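Local coordinates for predicted protein (Phaeodactylum tricornutum CCAP 1055/1, PDB 5Z5M), which probably catalyses the last two steps from urate to (S)-allantoin, hydrolysing 5-hydroxyisourate and decarboxylating the product, at residues 196-207 with 241-252. Numbering follows the deposited sequence.
Sequences AEKMRIHLHRLS and GQYEWTFFCGEY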
loop_
_atom_site.group_PDB
_atom_site.type_symbol
_atom_site.label_atom_id
_atom_site.label_comp_id
_atom_site.label_asym_id
_atom_site.label_seq_id
_atom_site.Cartn_x
_atom_site.Cartn_y
_atom_site.Cartn_z
ATOM N N ALA A 196 9.245 13.777 1.011
ATOM C CA ALA A 196 9.417 14.206 2.398
ATOM C C ALA A 196 10.820 14.760 2.623
ATOM O O ALA A 196 11.782 14.004 2.731
ATOM C CB ALA A 196 9.139 13.052 3.345
ATOM N N GLU A 197 10.940 16.082 2.693
ATOM C CA GLU A 197 12.256 16.704 2.789
ATOM C C GLU A 197 12.710 16.882 4.238
ATOM O O GLU A 197 11.887 17.084 5.138
ATOM C CB GLU A 197 12.262 18.058 2.073
ATOM C CG GLU A 197 11.314 19.083 2.664
ATOM C CD GLU A 197 11.373 20.417 1.948
ATOM O OE1 GLU A 197 12.466 21.023 1.913
ATOM O OE2 GLU A 197 10.328 20.863 1.427
ATOM N N LYS A 198 14.025 16.796 4.438
ATOM C CA LYS A 198 14.676 17.021 5.726
ATOM C C LYS A 198 14.316 15.983 6.799
ATOM O O LYS A 198 14.355 16.285 7.990
ATOM C CB LYS A 198 14.354 18.434 6.239
ATOM C CG LYS A 198 14.679 19.550 5.243
ATOM C CD LYS A 198 14.490 20.935 5.877
ATOM C CE LYS A 198 13.336 21.703 5.243
ATOM N NZ LYS A 198 13.728 22.371 3.966
ATOM N N MET A 199 13.985 14.758 6.387
ATOM C CA MET A 199 13.723 13.688 7.352
ATOM C C MET A 199 15.030 12.986 7.713
ATOM O O MET A 199 15.780 12.593 6.821
ATOM C CB MET A 199 12.714 12.668 6.795
ATOM C CG MET A 199 12.329 11.571 7.794
ATOM S SD MET A 199 11.234 10.285 7.145
ATOM C CE MET A 199 9.720 11.203 6.861
ATOM N N ARG A 200 15.310 12.839 9.008
ATOM C CA ARG A 200 16.483 12.085 9.453
ATOM C C ARG A 200 16.245 10.600 9.267
ATOM O O ARG A 200 15.157 10.098 9.543
ATOM C CB ARG A 200 16.823 12.359 10.924
ATOM C CG ARG A 200 17.274 13.767 11.235
ATOM C CD ARG A 200 17.780 13.875 12.673
ATOM N NE ARG A 200 16.840 13.324 13.649
ATOM C CZ ARG A 200 17.179 12.488 14.627
ATOM N NH1 ARG A 200 18.441 12.106 14.772
ATOM N NH2 ARG A 200 16.257 12.038 15.468
ATOM N N ILE A 201 17.278 9.908 8.807
ATOM C CA ILE A 201 17.208 8.479 8.536
ATOM C C ILE A 201 18.513 7.824 8.963
ATOM O O ILE A 201 19.581 8.237 8.520
ATOM C CB ILE A 201 16.971 8.180 7.044
ATOM C CG1 ILE A 201 15.666 8.806 6.544
ATOM C CG2 ILE A 201 16.959 6.674 6.811
ATOM C CD1 ILE A 201 15.465 8.679 5.028
ATOM N N HIS A 202 18.432 6.822 9.835
ATOM C CA HIS A 202 19.612 6.049 10.201
ATOM C C HIS A 202 19.566 4.665 9.562
ATOM O O HIS A 202 18.498 4.179 9.184
ATOM C CB HIS A 202 19.736 5.925 11.722
ATOM C CG HIS A 202 19.958 7.235 12.410
ATOM N ND1 HIS A 202 20.025 7.354 13.785
ATOM C CD2 HIS A 202 20.131 8.481 11.916
ATOM C CE1 HIS A 202 20.225 8.620 14.102
ATOM N NE2 HIS A 202 20.293 9.327 12.989
ATOM N N LEU A 203 20.739 4.055 9.424
ATOM C CA LEU A 203 20.871 2.720 8.849
ATOM C C LEU A 203 21.838 1.885 9.680
ATOM O O LEU A 203 22.982 2.291 9.909
ATOM C CB LEU A 203 21.358 2.797 7.392
ATOM C CG LEU A 203 21.477 1.457 6.653
ATOM C CD1 LEU A 203 20.137 0.722 6.613
ATOM C CD2 LEU A 203 22.028 1.662 5.233
ATOM N N HIS A 204 21.366 0.735 10.148
ATOM C CA HIS A 204 22.207 -0.234 10.848
ATOM C C HIS A 204 22.323 -1.522 10.062
ATOM O O HIS A 204 21.384 -1.913 9.377
ATOM C CB HIS A 204 21.644 -0.566 12.230
ATOM C CG HIS A 204 21.793 0.536 13.225
ATOM N ND1 HIS A 204 20.990 1.655 13.222
ATOM C CD2 HIS A 204 22.651 0.692 14.262
ATOM C CE1 HIS A 204 21.343 2.452 14.213
ATOM N NE2 HIS A 204 22.350 1.891 14.859
ATOM N N ARG A 205 23.473 -2.178 10.170
ATOM C CA ARG A 205 23.592 -3.571 9.743
ATOM C C ARG A 205 23.379 -4.473 10.952
ATOM O O ARG A 205 24.043 -4.311 11.976
ATOM C CB ARG A 205 24.953 -3.849 9.107
ATOM C CG ARG A 205 25.061 -5.252 8.494
ATOM C CD ARG A 205 26.450 -5.526 7.924
ATOM N NE ARG A 205 26.738 -4.716 6.745
ATOM C CZ ARG A 205 27.584 -3.691 6.724
ATOM N NH1 ARG A 205 28.251 -3.344 7.818
ATOM N NH2 ARG A 205 27.777 -3.017 5.599
ATOM N N LEU A 206 22.449 -5.415 10.841
ATOM C CA LEU A 206 22.112 -6.281 11.970
ATOM C C LEU A 206 22.844 -7.610 11.909
ATOM O O LEU A 206 23.119 -8.220 12.942
ATOM C CB LEU A 206 20.606 -6.532 12.033
ATOM C CG LEU A 206 19.690 -5.311 12.160
ATOM C CD1 LEU A 206 18.273 -5.752 12.498
ATOM C CD2 LEU A 206 20.213 -4.331 13.192
ATOM N N SER A 207 23.150 -8.058 10.696
ATOM C CA SER A 207 23.845 -9.326 10.501
ATOM C C SER A 207 24.570 -9.317 9.154
ATOM O O SER A 207 24.183 -8.569 8.249
ATOM C CB SER A 207 22.867 -10.504 10.592
ATOM O OG SER A 207 22.081 -10.616 9.420
ATOM N N GLY A 241 23.496 -9.345 3.827
ATOM C CA GLY A 241 23.175 -9.380 5.241
ATOM C C GLY A 241 21.831 -8.759 5.562
ATOM O O GLY A 241 21.057 -8.431 4.664
ATOM N N GLN A 242 21.547 -8.607 6.852
ATOM C CA GLN A 242 20.301 -8.000 7.280
ATOM C C GLN A 242 20.545 -6.576 7.755
ATOM O O GLN A 242 21.508 -6.310 8.474
ATOM C CB GLN A 242 19.652 -8.828 8.391
ATOM C CG GLN A 242 18.261 -8.378 8.747
ATOM C CD GLN A 242 17.639 -9.221 9.844
ATOM O OE1 GLN A 242 18.284 -9.537 10.847
ATOM N NE2 GLN A 242 16.380 -9.602 9.652
ATOM N N TYR A 243 19.667 -5.666 7.352
ATOM C CA TYR A 243 19.791 -4.247 7.701
ATOM C C TYR A 243 18.514 -3.696 8.334
ATOM O O TYR A 243 17.457 -4.327 8.274
ATOM C CB TYR A 243 20.144 -3.425 6.454
ATOM C CG TYR A 243 21.495 -3.749 5.847
ATOM C CD1 TYR A 243 21.677 -4.893 5.075
ATOM C CD2 TYR A 243 22.584 -2.903 6.030
ATOM C CE1 TYR A 243 22.910 -5.199 4.522
ATOM C CE2 TYR A 243 23.827 -3.201 5.478
ATOM C CZ TYR A 243 23.982 -4.346 4.720
ATOM O OH TYR A 243 25.206 -4.653 4.164
ATOM N N GLU A 244 18.611 -2.508 8.926
ATOM C CA GLU A 244 17.431 -1.815 9.426
ATOM C C GLU A 244 17.547 -0.303 9.241
ATOM O O GLU A 244 18.492 0.316 9.735
ATOM C CB GLU A 244 17.205 -2.151 10.905
ATOM C CG GLU A 244 15.942 -1.563 11.489
ATOM C CD GLU A 244 15.660 -2.067 12.898
ATOM O OE1 GLU A 244 15.610 -1.231 13.828
ATOM O OE2 GLU A 244 15.476 -3.293 13.070
ATOM N N TRP A 245 16.607 0.282 8.497
ATOM C CA TRP A 245 16.442 1.729 8.483
ATOM C C TRP A 245 15.777 2.153 9.781
ATOM O O TRP A 245 15.024 1.388 10.383
ATOM C CB TRP A 245 15.550 2.231 7.340
ATOM C CG TRP A 245 15.962 2.011 5.902
ATOM C CD1 TRP A 245 15.331 1.205 4.998
ATOM C CD2 TRP A 245 17.017 2.671 5.180
ATOM N NE1 TRP A 245 15.944 1.293 3.774
ATOM C CE2 TRP A 245 16.986 2.179 3.858
ATOM C CE3 TRP A 245 18.002 3.601 5.530
ATOM C CZ2 TRP A 245 17.896 2.587 2.883
ATOM C CZ3 TRP A 245 18.909 4.009 4.553
ATOM C CH2 TRP A 245 18.846 3.499 3.249
ATOM N N THR A 246 16.028 3.390 10.182
ATOM C CA THR A 246 15.218 4.049 11.193
ATOM C C THR A 246 14.750 5.369 10.601
ATOM O O THR A 246 15.563 6.250 10.336
ATOM C CB THR A 246 15.995 4.295 12.508
ATOM O OG1 THR A 246 16.443 3.046 13.049
ATOM C CG2 THR A 246 15.100 4.984 13.528
ATOM N N PHE A 247 13.451 5.482 10.338
ATOM C CA PHE A 247 12.887 6.713 9.800
ATOM C C PHE A 247 12.302 7.557 10.925
ATOM O O PHE A 247 11.415 7.102 11.650
ATOM C CB PHE A 247 11.802 6.417 8.765
ATOM C CG PHE A 247 12.300 5.676 7.557
ATOM C CD1 PHE A 247 12.837 6.362 6.480
ATOM C CD2 PHE A 247 12.213 4.296 7.493
ATOM C CE1 PHE A 247 13.288 5.682 5.354
ATOM C CE2 PHE A 247 12.656 3.611 6.379
ATOM C CZ PHE A 247 13.201 4.306 5.303
ATOM N N PHE A 248 12.788 8.782 11.077
ATOM C CA PHE A 248 12.280 9.644 12.144
ATOM C C PHE A 248 11.128 10.494 11.622
ATOM O O PHE A 248 11.272 11.696 11.408
ATOM C CB PHE A 248 13.406 10.513 12.715
ATOM C CG PHE A 248 14.449 9.723 13.455
ATOM C CD1 PHE A 248 15.548 9.207 12.790
ATOM C CD2 PHE A 248 14.306 9.461 14.808
ATOM C CE1 PHE A 248 16.504 8.465 13.466
ATOM C CE2 PHE A 248 15.250 8.718 15.488
ATOM C CZ PHE A 248 16.350 8.217 14.817
ATOM N N CYS A 249 9.977 9.854 11.429
ATOM C CA CYS A 249 8.842 10.492 10.772
ATOM C C CYS A 249 8.120 11.487 11.664
ATOM O O CYS A 249 7.493 12.421 11.167
ATOM C CB CYS A 249 7.851 9.441 10.285
ATOM S SG CYS A 249 8.535 8.386 9.018
ATOM N N GLY A 250 8.193 11.270 12.973
ATOM C CA GLY A 250 7.575 12.173 13.928
ATOM C C GLY A 250 8.088 13.593 13.793
ATOM O O GLY A 250 7.306 14.545 13.792
ATOM N N GLU A 251 9.405 13.736 13.685
ATOM C CA GLU A 251 10.015 15.048 13.473
ATOM C C GLU A 251 9.558 15.674 12.158
ATOM O O GLU A 251 9.341 16.880 12.092
ATOM C CB GLU A 251 11.541 14.948 13.484
ATOM C CG GLU A 251 12.107 14.183 14.655
ATOM C CD GLU A 251 13.586 13.881 14.497
ATOM O OE1 GLU A 251 14.197 14.342 13.506
ATOM O OE2 GLU A 251 14.133 13.168 15.367
ATOM N N TYR A 252 9.426 14.857 11.112
ATOM C CA TYR A 252 8.987 15.367 9.818
ATOM C C TYR A 252 7.545 15.883 9.892
ATOM O O TYR A 252 7.248 16.983 9.422
ATOM C CB TYR A 252 9.114 14.294 8.718
ATOM C CG TYR A 252 8.395 14.687 7.446
ATOM C CD1 TYR A 252 8.941 15.624 6.576
ATOM C CD2 TYR A 252 7.154 14.143 7.129
ATOM C CE1 TYR A 252 8.276 16.003 5.427
ATOM C CE2 TYR A 252 6.481 14.516 5.985
ATOM C CZ TYR A 252 7.045 15.447 5.137
ATOM O OH TYR A 252 6.382 15.821 3.993
HETATM O O HOH W 1 8.424 17.964 2.618
HETATM O O HOH W 2 13.176 13.561 10.873
HETATM O O HOH W 3 18.508 1.947 11.875
#
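R200 meets F248 with a face and E251 with an edge, and illustrates how one arginine can serve an aromatic ring and a carboxylate at once. Its guanidinium covers one face of the F248 ring in a cation-pi contact, with R200 CZ 4.0 Å from the ring centroid and the two planes 30° apart. The bend at chi3 (-51°) turns the group back over that ring and presents its edge to E251, whose carboxylate is nearly coplanar with it. R200 NE meets the syn lone pair of E251 OE1 at 2.8 Å; R200 NH2 faces E251 OE2 as the second arm of the salt bridge, though modelled too close for its length to be trusted. A water bonded to R200 N, F248 O and E251 OE1 ties the pair to the backbone. F248 also turns an edge to the H202 ring in a T-shaped stack.

Strands 200-207 and 241-248 pair antiparallel as the inner strands of this chain's four-stranded transthyretin-like sheet, with a classic beta bulge near the end where L206 N and S207 N both bond to Q242 O. On the face shared with L203 and W245, R205 runs alongside Y243: R205 CG makes a CH-pi contact over the ring face, toward its rim, and R205 NE donates to Y243 OH, 3.0 Å away and near the guanidinium plane. That hydroxyl bonds onward to T239 O, while R205 NH1 reaches M211 O. A leucine in place of R205 would probably leave Y243 OH without this N-H donor and M211 O without this partner. The two arginines thus differ: E251 holds the R200 guanidinium flat over F248, whereas R205 grips both face and hydroxyl of Y243, probably restricting that ring.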